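Local coordinates for protein DUTPase (Staphylococcus phage 11, PDB 4GV8) that hydrolyses dUTP to dUMP and pyrophosphate as a trimeric jelly-roll enzyme and is thought to have a second, moonlighting role, at residues V35-Q40 / I90-D95; N3-R8 / V51-G56; M16-H21 / D28-E33. All coordinates share one frame; numbering follows the deposited sequence.

Interaction 1 (V35-Q40 / I90-D95); sequences VVLEPQ and INIKND. With MG (magnesium ion), chain H.
Q40 and D95 meet beside a magnesium ion that the three subunits of the dUTPase trimer share: D95 OD2 lies 2.5 Å and D95 OD1 2.7 Å from the metal, and D95 of each of the other two subunits binds it too. D95 OD1 is also gripped from opposite faces of its carboxylate. On one side Q40 NE2 donates to D95 OD1 at 3.0 Å, nearly straight (165°); on the other K93 NZ closes a salt bridge. K93, its CG anti to the backbone N (chi1 175°) and its chain extended beyond, reaches there, while Q40 bends at chi2 (-52°) and brings Q40 OE1 to 3.0 Å from K93 NZ. That lysine also pairs with D95 of the second subunit, and Q40 NE2 with A96 O. Behind the site, where strand 89-94 ends, N94 O takes Q40 N at 2.6 Å over a bent path, and N94 ND2, shared with G124 O, donates to L37 O at 3.0 Å from above the carbonyl plane. Further in, L37 CD2 packs on I92 CG2 at 3.5 Å. Magnesium and lysines probably offset the charge of the three aspartates, and with Q40 they probably keep the D95 carboxylate from turning.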
loop_
_atom_site.group_PDB
_atom_site.type_symbol
_atom_site.label_atom_id
_atom_site.label_comp_id
_atom_site.label_asym_id
_atom_site.label_seq_id
_atom_site.Cartn_x
_atom_site.Cartn_y
_atom_site.Cartn_z
ATOM N N VAL B 35 -15.814 2.303 16.678
ATOM C CA VAL B 35 -16.135 0.978 16.179
ATOM C C VAL B 35 -15.146 -0.072 16.715
ATOM O O VAL B 35 -13.923 0.167 16.801
ATOM C CB VAL B 35 -16.244 0.973 14.624
ATOM C CG1 VAL B 35 -14.953 1.394 13.985
ATOM C CG2 VAL B 35 -16.685 -0.390 14.078
ATOM N N VAL B 36 -15.716 -1.213 17.132
ATOM C CA VAL B 36 -14.964 -2.394 17.519
ATOM C C VAL B 36 -14.659 -3.187 16.247
ATOM O O VAL B 36 -15.524 -3.368 15.407
ATOM C CB VAL B 36 -15.759 -3.262 18.546
ATOM C CG1 VAL B 36 -15.017 -4.555 18.845
ATOM C CG2 VAL B 36 -15.938 -2.464 19.834
ATOM N N LEU B 37 -13.415 -3.610 16.098
ATOM C CA LEU B 37 -12.972 -4.369 14.935
ATOM C C LEU B 37 -12.151 -5.594 15.401
ATOM O O LEU B 37 -11.025 -5.471 15.908
ATOM C CB LEU B 37 -12.169 -3.449 13.993
ATOM C CG LEU B 37 -12.089 -3.817 12.493
ATOM C CD1 LEU B 37 -13.505 -3.821 11.870
ATOM C CD2 LEU B 37 -11.146 -2.841 11.769
ATOM N N GLU B 38 -12.730 -6.776 15.217
ATOM C CA GLU B 38 -12.146 -8.013 15.716
ATOM C C GLU B 38 -11.270 -8.643 14.622
ATOM O O GLU B 38 -11.344 -8.244 13.457
ATOM C CB GLU B 38 -13.284 -8.942 16.162
ATOM C CG GLU B 38 -14.200 -8.293 17.206
ATOM C CD GLU B 38 -14.594 -9.200 18.377
ATOM O OE1 GLU B 38 -14.311 -10.418 18.332
ATOM O OE2 GLU B 38 -15.194 -8.662 19.360
ATOM N N PRO B 39 -10.411 -9.609 14.991
ATOM C CA PRO B 39 -9.518 -10.206 13.992
ATOM C C PRO B 39 -10.226 -10.624 12.718
ATOM O O PRO B 39 -11.327 -11.245 12.732
ATOM C CB PRO B 39 -8.929 -11.410 14.709
ATOM C CG PRO B 39 -8.979 -11.040 16.167
ATOM C CD PRO B 39 -10.163 -10.152 16.344
ATOM N N GLN B 40 -9.591 -10.208 11.628
ATOM C CA GLN B 40 -9.979 -10.490 10.265
ATOM C C GLN B 40 -11.141 -9.623 9.750
ATOM O O GLN B 40 -11.481 -9.740 8.580
ATOM C CB GLN B 40 -10.202 -11.991 10.066
ATOM C CG GLN B 40 -8.912 -12.792 10.105
ATOM C CD GLN B 40 -7.890 -12.211 9.140
ATOM O OE1 GLN B 40 -8.058 -12.304 7.932
ATOM N NE2 GLN B 40 -6.828 -11.601 9.673
ATOM N N ILE B 90 -11.904 5.755 5.544
ATOM C CA ILE B 90 -10.678 5.008 5.820
ATOM C C ILE B 90 -10.931 3.465 5.736
ATOM O O ILE B 90 -11.646 2.880 6.565
ATOM C CB ILE B 90 -10.111 5.379 7.206
ATOM C CG1 ILE B 90 -9.648 6.865 7.251
ATOM C CG2 ILE B 90 -8.928 4.464 7.575
ATOM C CD1 ILE B 90 -9.383 7.451 8.649
ATOM N N ASN B 91 -10.329 2.862 4.714
ATOM C CA ASN B 91 -10.474 1.472 4.307
ATOM C C ASN B 91 -9.525 0.581 5.131
ATOM O O ASN B 91 -8.334 0.496 4.822
ATOM C CB ASN B 91 -10.125 1.415 2.810
ATOM C CG ASN B 91 -10.535 0.119 2.111
ATOM O OD1 ASN B 91 -11.001 -0.848 2.729
ATOM N ND2 ASN B 91 -10.347 0.101 0.781
ATOM N N ILE B 92 -10.081 -0.090 6.149
ATOM C CA ILE B 92 -9.340 -0.770 7.248
ATOM C C ILE B 92 -9.716 -2.243 7.369
ATOM O O ILE B 92 -10.806 -2.630 6.972
ATOM C CB ILE B 92 -9.493 0.011 8.571
ATOM C CG1 ILE B 92 -8.253 -0.125 9.442
ATOM C CG2 ILE B 92 -10.775 -0.311 9.357
ATOM C CD1 ILE B 92 -8.203 0.970 10.474
ATOM N N LYS B 93 -8.741 -3.063 7.791
ATOM C CA LYS B 93 -8.888 -4.454 8.161
ATOM C C LYS B 93 -8.090 -4.667 9.467
ATOM O O LYS B 93 -6.979 -4.129 9.634
ATOM C CB LYS B 93 -8.315 -5.380 7.084
ATOM C CG LYS B 93 -8.352 -6.844 7.500
ATOM C CD LYS B 93 -8.012 -7.766 6.365
ATOM C CE LYS B 93 -8.112 -9.220 6.797
ATOM N NZ LYS B 93 -7.535 -10.222 5.856
ATOM N N ASN B 94 -8.637 -5.445 10.389
ATOM C CA ASN B 94 -7.828 -6.012 11.458
ATOM C C ASN B 94 -7.277 -7.307 10.909
ATOM O O ASN B 94 -8.039 -8.291 10.773
ATOM C CB ASN B 94 -8.685 -6.221 12.707
ATOM C CG ASN B 94 -7.900 -6.769 13.885
ATOM O OD1 ASN B 94 -6.765 -7.166 13.707
ATOM N ND2 ASN B 94 -8.560 -6.892 15.082
ATOM N N ASP B 95 -5.982 -7.309 10.543
ATOM C CA ASP B 95 -5.356 -8.511 9.955
ATOM C C ASP B 95 -4.735 -9.508 10.990
ATOM O O ASP B 95 -3.993 -10.452 10.613
ATOM C CB ASP B 95 -4.327 -8.164 8.866
ATOM C CG ASP B 95 -4.137 -9.308 7.929
ATOM O OD1 ASP B 95 -5.124 -10.076 7.777
ATOM O OD2 ASP B 95 -3.057 -9.493 7.369
HETATM MG MG MG H . -3.522 -11.675 6.337
HETATM O O HOH W 1 -5.692 -12.906 6.453
HETATM O O HOH W 2 -3.638 -12.364 8.655
HETATM O O HOH W 3 -2.633 -14.069 6.159
#

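Interaction 2 (N3-R8 / V51-G56); sequences NTLQVR and VSIPEG
The carbonyl oxygen of Q6 draws two hydrogens from the facing chain: S52 N donates to Q6 O at 3.1 Å (153° at the hydrogen), and the CA-H of V51 approaches the same Q6 O with V51 CA at 3.3 Å. This is the antiparallel pairing of strands 4-9 and 49-52, a small two-stranded sheet that runs on into another chain, because residues 4-7 also pair in parallel with a strand of the third subunit. V7 and V51 form the non-hydrogen-bonded pair. Their side chains lie side by side on one face, V7 CG2 4.1 Å from V51 CG1, where M16 and P17 also pack on V7. One step on, the strands part. Q6 N stands 4.6 Å from S52 O, too far for a direct bond, and a water sits between them, accepting from Q6 N at 3.0 Å and lying close to S52 O. The other face carries the Q6 and S52 side chains, which are held from elsewhere: Q6 OE1 accepts from E154 N of the third subunit, and S52 OG bonds to H85. L5 closes the end of the contact. With CG trans to the backbone N (chi1 176°) and chi2 at 62°, L5 turns its end toward 51-56, and L5 CD1 comes within 4.4 Å of I53 CG1 and 3.1 Å of S52 O, a tight fit.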
loop_
_atom_site.group_PDB
_atom_site.type_symbol
_atom_site.label_atom_id
_atom_site.label_comp_id
_atom_site.label_asym_id
_atom_site.label_seq_id
_atom_site.Cartn_x
_atom_site.Cartn_y
_atom_site.Cartn_z
ATOM N N ASN B 3 -0.928 27.850 -1.407
ATOM C CA ASN B 3 -2.326 28.005 -1.933
ATOM C C ASN B 3 -3.243 27.573 -0.770
ATOM O O ASN B 3 -2.765 27.412 0.355
ATOM C CB ASN B 3 -2.478 27.113 -3.200
ATOM C CG ASN B 3 -3.420 27.699 -4.271
ATOM O OD1 ASN B 3 -3.110 28.709 -4.892
ATOM N ND2 ASN B 3 -4.545 27.023 -4.527
ATOM N N THR B 4 -4.545 27.393 -1.002
ATOM C CA THR B 4 -5.441 26.862 0.048
ATOM C C THR B 4 -6.235 25.584 -0.405
ATOM O O THR B 4 -6.589 25.416 -1.587
ATOM C CB THR B 4 -6.421 27.947 0.595
ATOM O OG1 THR B 4 -7.409 28.248 -0.401
ATOM C CG2 THR B 4 -5.676 29.223 1.012
ATOM N N LEU B 5 -6.483 24.685 0.540
ATOM C CA LEU B 5 -7.368 23.530 0.311
ATOM C C LEU B 5 -8.676 23.686 1.121
ATOM O O LEU B 5 -8.663 23.828 2.348
ATOM C CB LEU B 5 -6.662 22.236 0.666
ATOM C CG LEU B 5 -7.469 20.933 0.570
ATOM C CD1 LEU B 5 -7.955 20.640 -0.854
ATOM C CD2 LEU B 5 -6.591 19.835 1.152
ATOM N N GLN B 6 -9.805 23.695 0.414
ATOM C CA GLN B 6 -11.105 23.729 1.082
ATOM C C GLN B 6 -11.432 22.415 1.763
ATOM O O GLN B 6 -11.303 21.330 1.153
ATOM C CB GLN B 6 -12.215 24.038 0.087
ATOM C CG GLN B 6 -12.137 25.427 -0.516
ATOM C CD GLN B 6 -13.294 25.638 -1.469
ATOM O OE1 GLN B 6 -14.314 26.220 -1.110
ATOM N NE2 GLN B 6 -13.162 25.112 -2.667
ATOM N N VAL B 7 -11.879 22.521 3.012
ATOM C CA VAL B 7 -12.327 21.389 3.810
ATOM C C VAL B 7 -13.737 21.681 4.350
ATOM O O VAL B 7 -13.990 22.748 4.909
ATOM C CB VAL B 7 -11.352 21.127 4.992
ATOM C CG1 VAL B 7 -11.790 19.908 5.800
ATOM C CG2 VAL B 7 -9.899 21.011 4.503
ATOM N N ARG B 8 -14.652 20.726 4.185
ATOM C CA ARG B 8 -15.961 20.754 4.874
ATOM C C ARG B 8 -15.998 19.713 5.978
ATOM O O ARG B 8 -15.662 18.560 5.723
ATOM C CB ARG B 8 -17.124 20.456 3.901
ATOM C CG ARG B 8 -17.551 21.641 3.080
ATOM C CD ARG B 8 -18.636 21.344 2.067
ATOM N NE ARG B 8 -19.763 20.629 2.646
ATOM C CZ ARG B 8 -20.275 19.502 2.153
ATOM N NH1 ARG B 8 -19.803 18.920 1.025
ATOM N NH2 ARG B 8 -21.270 18.943 2.785
ATOM N N VAL B 51 -13.071 17.127 1.296
ATOM C CA VAL B 51 -12.085 18.096 0.814
ATOM C C VAL B 51 -12.427 18.347 -0.665
ATOM O O VAL B 51 -13.180 17.569 -1.265
ATOM C CB VAL B 51 -10.623 17.584 1.020
ATOM C CG1 VAL B 51 -10.299 17.400 2.517
ATOM C CG2 VAL B 51 -10.393 16.289 0.228
ATOM N N SER B 52 -11.915 19.437 -1.237
ATOM C CA SER B 52 -11.973 19.686 -2.674
ATOM C C SER B 52 -10.536 19.826 -3.213
ATOM O O SER B 52 -9.960 20.928 -3.236
ATOM C CB SER B 52 -12.773 20.944 -3.013
ATOM O OG SER B 52 -13.014 21.015 -4.403
ATOM N N ILE B 53 -9.972 18.695 -3.620
ATOM C CA ILE B 53 -8.644 18.644 -4.242
ATOM C C ILE B 53 -8.792 19.205 -5.657
ATOM O O ILE B 53 -9.713 18.824 -6.428
ATOM C CB ILE B 53 -8.093 17.190 -4.261
ATOM C CG1 ILE B 53 -7.897 16.714 -2.796
ATOM C CG2 ILE B 53 -6.768 17.045 -5.062
ATOM C CD1 ILE B 53 -7.786 15.216 -2.645
ATOM N N PRO B 54 -7.912 20.141 -6.012
ATOM C CA PRO B 54 -8.043 20.632 -7.376
ATOM C C PRO B 54 -7.578 19.595 -8.423
ATOM O O PRO B 54 -6.766 18.690 -8.124
ATOM C CB PRO B 54 -7.140 21.873 -7.397
ATOM C CG PRO B 54 -6.787 22.143 -5.979
ATOM C CD PRO B 54 -6.851 20.844 -5.274
ATOM N N GLU B 55 -8.087 19.774 -9.639
ATOM C CA GLU B 55 -7.677 18.999 -10.776
ATOM C C GLU B 55 -6.143 19.088 -10.935
ATOM O O GLU B 55 -5.533 20.126 -10.677
ATOM C CB GLU B 55 -8.430 19.471 -12.031
ATOM C CG GLU B 55 -8.349 18.436 -13.159
ATOM C CD GLU B 55 -9.024 18.850 -14.467
ATOM O OE1 GLU B 55 -9.724 19.912 -14.497
ATOM O OE2 GLU B 55 -8.829 18.079 -15.451
ATOM N N GLY B 56 -5.510 17.986 -11.296
ATOM C CA GLY B 56 -4.057 17.977 -11.414
ATOM C C GLY B 56 -3.304 17.569 -10.151
ATOM O O GLY B 56 -2.068 17.676 -10.109
HETATM O O HOH W 4 -10.225 23.319 -2.534
#

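Interaction 3 (M16-H21 / D28-E33); sequences MPERNH and DIFSAE. With DUP (2'-deoxyuridine 5'-alpha,beta-imido-triphosphate), chain L.
The F30 ring meets E18 at its edge: E18 OE1 lies in the ring plane 3.5 Å from F30 CZ, with the carboxylate turned 81° against the ring. P17 CA comes to the same rim, near F30 CE2. The E18 oxygen at the ring's electropositive edge is probably favourable, and R15 serves both groups, by a cation-pi contact with F30 and a salt bridge with E18 OE2. N20 OD1 lies 3.3 Å above one face of the H21 ring, offset toward its rim. The backbone beneath is a beta hairpin, strand 18-19 against 26-30, tied by an antiparallel hydrogen-bonded pair: E18 N reaches D28 O at 3.0 Å on a lone pair, and D28 N reaches E18 O at 2.7 Å from above the carbonyl plane. P17 CG rests on I29 CD1 at 3.7 Å, the two side chains pointing the same way. Past strand 18-19, N20, its CG trans to the backbone N (chi1 -176°), sends N20 ND2 to O2G of the substrate analogue's gamma-phosphate at 3.0 Å. S65, G66 and R64 hold the same ligand, as do D81 and G89 of the third subunit. A water accepts from N20 ND2 and donates to D28 OD2 at 2.7 Å.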
loop_
_atom_site.group_PDB
_atom_site.type_symbol
_atom_site.label_atom_id
_atom_site.label_comp_id
_atom_site.label_asym_id
_atom_site.label_seq_id
_atom_site.Cartn_x
_atom_site.Cartn_y
_atom_site.Cartn_z
ATOM N N MET B 16 -11.060 19.094 11.939
ATOM C CA MET B 16 -10.176 19.616 10.915
ATOM C C MET B 16 -8.914 18.748 10.869
ATOM O O MET B 16 -8.281 18.520 11.907
ATOM C CB MET B 16 -9.804 21.100 11.215
ATOM C CG MET B 16 -10.795 22.093 10.644
ATOM S SD MET B 16 -11.145 21.967 8.868
ATOM C CE MET B 16 -9.819 22.975 8.189
ATOM N N PRO B 17 -8.570 18.218 9.684
ATOM C CA PRO B 17 -7.246 17.589 9.570
ATOM C C PRO B 17 -6.108 18.509 10.037
ATOM O O PRO B 17 -6.269 19.718 10.147
ATOM C CB PRO B 17 -7.108 17.333 8.083
ATOM C CG PRO B 17 -8.518 17.193 7.612
ATOM C CD PRO B 17 -9.307 18.187 8.403
ATOM N N GLU B 18 -4.955 17.918 10.292
ATOM C CA GLU B 18 -3.914 18.580 11.075
ATOM C C GLU B 18 -2.532 18.135 10.640
ATOM O O GLU B 18 -2.227 16.942 10.648
ATOM C CB GLU B 18 -4.104 18.156 12.523
ATOM C CG GLU B 18 -3.866 19.212 13.568
ATOM C CD GLU B 18 -4.021 18.610 14.949
ATOM O OE1 GLU B 18 -3.632 17.425 15.145
ATOM O OE2 GLU B 18 -4.543 19.316 15.835
ATOM N N ARG B 19 -1.687 19.098 10.314
ATOM C CA ARG B 19 -0.274 18.849 9.994
ATOM C C ARG B 19 0.601 18.939 11.209
ATOM O O ARG B 19 0.671 20.018 11.851
ATOM C CB ARG B 19 0.225 19.898 9.044
ATOM C CG ARG B 19 -0.478 19.809 7.741
ATOM C CD ARG B 19 0.063 20.863 6.830
ATOM N NE ARG B 19 1.448 20.611 6.522
ATOM C CZ ARG B 19 2.231 21.487 5.898
ATOM N NH1 ARG B 19 1.762 22.680 5.501
ATOM N NH2 ARG B 19 3.503 21.173 5.673
ATOM N N ASN B 20 1.307 17.833 11.469
ATOM C CA ASN B 20 2.167 17.682 12.649
ATOM C C ASN B 20 3.253 18.801 12.681
ATOM O O ASN B 20 3.300 19.589 13.630
ATOM C CB ASN B 20 2.707 16.221 12.692
ATOM C CG ASN B 20 3.561 15.887 13.935
ATOM O OD1 ASN B 20 3.897 16.746 14.749
ATOM N ND2 ASN B 20 3.944 14.602 14.053
ATOM N N HIS B 21 4.086 18.921 11.651
ATOM C CA HIS B 21 5.046 20.039 11.604
ATOM C C HIS B 21 4.809 20.831 10.347
ATOM O O HIS B 21 4.004 20.439 9.507
ATOM C CB HIS B 21 6.509 19.560 11.633
ATOM C CG HIS B 21 6.905 18.728 12.860
ATOM N ND1 HIS B 21 6.800 17.372 12.894
ATOM C CD2 HIS B 21 7.504 19.102 14.072
ATOM C CE1 HIS B 21 7.262 16.910 14.075
ATOM N NE2 HIS B 21 7.694 17.966 14.797
ATOM N N ASP B 28 -2.954 14.853 9.172
ATOM C CA ASP B 28 -3.507 13.800 9.975
ATOM C C ASP B 28 -5.015 13.894 9.991
ATOM O O ASP B 28 -5.606 14.958 10.033
ATOM C CB ASP B 28 -2.900 13.813 11.365
ATOM C CG ASP B 28 -1.458 13.315 11.372
ATOM O OD1 ASP B 28 -1.125 12.324 10.653
ATOM O OD2 ASP B 28 -0.671 13.887 12.136
ATOM N N ILE B 29 -5.616 12.725 9.882
ATOM C CA ILE B 29 -7.033 12.566 9.670
ATOM C C ILE B 29 -7.576 11.780 10.872
ATOM O O ILE B 29 -6.961 10.784 11.298
ATOM C CB ILE B 29 -7.315 11.774 8.373
ATOM C CG1 ILE B 29 -6.810 12.512 7.143
ATOM C CG2 ILE B 29 -8.795 11.520 8.232
ATOM C CD1 ILE B 29 -7.727 13.670 6.725
ATOM N N PHE B 30 -8.755 12.209 11.356
ATOM C CA PHE B 30 -9.363 11.683 12.581
ATOM C C PHE B 30 -10.626 10.904 12.308
ATOM O O PHE B 30 -11.399 11.250 11.428
ATOM C CB PHE B 30 -9.647 12.808 13.598
ATOM C CG PHE B 30 -8.455 13.664 13.910
ATOM C CD1 PHE B 30 -7.678 13.409 15.016
ATOM C CD2 PHE B 30 -8.125 14.734 13.087
ATOM C CE1 PHE B 30 -6.579 14.174 15.299
ATOM C CE2 PHE B 30 -7.003 15.504 13.351
ATOM C CZ PHE B 30 -6.226 15.223 14.451
ATOM N N SER B 31 -10.834 9.850 13.095
ATOM C CA SER B 31 -12.054 9.072 13.023
ATOM C C SER B 31 -13.259 9.892 13.548
ATOM O O SER B 31 -13.156 10.548 14.564
ATOM C CB SER B 31 -11.921 7.778 13.841
ATOM O OG SER B 31 -13.094 7.002 13.718
ATOM N N ALA B 32 -14.374 9.847 12.820
ATOM C CA ALA B 32 -15.629 10.390 13.278
ATOM C C ALA B 32 -16.476 9.285 13.908
ATOM O O ALA B 32 -17.624 9.545 14.238
ATOM C CB ALA B 32 -16.390 11.013 12.120
ATOM N N GLU B 33 -15.924 8.071 14.039
ATOM C CA GLU B 33 -16.685 6.932 14.581
ATOM C C GLU B 33 -15.938 6.086 15.589
ATOM O O GLU B 33 -14.686 5.992 15.563
ATOM C CB GLU B 33 -17.364 6.047 13.488
ATOM C CG GLU B 33 -16.502 5.281 12.515
ATOM C CD GLU B 33 -17.313 4.361 11.580
ATOM O OE1 GLU B 33 -17.582 3.169 11.950
ATOM O OE2 GLU B 33 -17.654 4.811 10.449
HETATM O O4 DUP L . 7.758 2.902 7.186
HETATM C C4 DUP L . 8.236 4.040 7.708
HETATM C C5 DUP L . 7.409 5.137 7.921
HETATM C C6 DUP L . 7.933 6.312 8.485
HETATM N N3 DUP L . 9.531 4.135 8.039
HETATM C C2 DUP L . 10.021 5.284 8.619
HETATM O O2 DUP L . 11.346 5.326 8.938
HETATM N N1 DUP L . 9.225 6.361 8.862
HETATM C "C1'" DUP L . 9.751 7.587 9.494
HETATM C "C2'" DUP L . 9.854 8.700 8.474
HETATM C "C3'" DUP L . 8.672 9.604 8.779
HETATM O "O3'" DUP L . 9.007 10.954 8.440
HETATM O "O4'" DUP L . 8.834 7.985 10.541
HETATM C "C4'" DUP L . 8.368 9.337 10.275
HETATM C "C5'" DUP L . 6.904 9.481 10.680
HETATM O "O5'" DUP L . 5.980 8.889 9.744
HETATM P PA DUP L . 4.396 8.985 10.087
HETATM O O1A DUP L . 3.751 8.012 9.125
HETATM O O2A DUP L . 3.896 10.390 10.138
HETATM N N3A DUP L . 4.345 8.282 11.622
HETATM P PB DUP L . 3.438 8.775 12.962
HETATM O O1B DUP L . 2.371 9.727 12.436
HETATM O O2B DUP L . 2.948 7.526 13.679
HETATM O O3B DUP L . 4.507 9.603 13.895
HETATM P PG DUP L . 4.938 11.209 13.936
HETATM O O2G DUP L . 4.329 11.966 12.747
HETATM O O1G DUP L . 4.218 11.492 15.193
HETATM O O3G DUP L . 6.430 11.098 13.983
HETATM O O HOH W 5 1.634 12.706 12.758
HETATM O O HOH W 6 1.172 14.906 9.905
#

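How the interactions relate
Interaction 3 sits between the other two. Along the chain it is nested inside the loop closed by interaction 2, and the two touch where V7 CG1 meets M16 SD at 3.8 Å; their centres are about 16 Å apart. Interaction 1 lies across the chain's centre from both, about 19 Å from interaction 3 and about 29 Å from interaction 2 between centres, yet I90 CD1 still packs on I29 CG2 at 4.1 Å. Interactions 1 and 3 each supply a residue to a nucleotide pocket, N91 and N20, but to different ones, because every site is built between subunits. Interaction 2 only approaches a ligand, about 8 Å from the I53 side chain, and with interaction 3 packs against the third subunit.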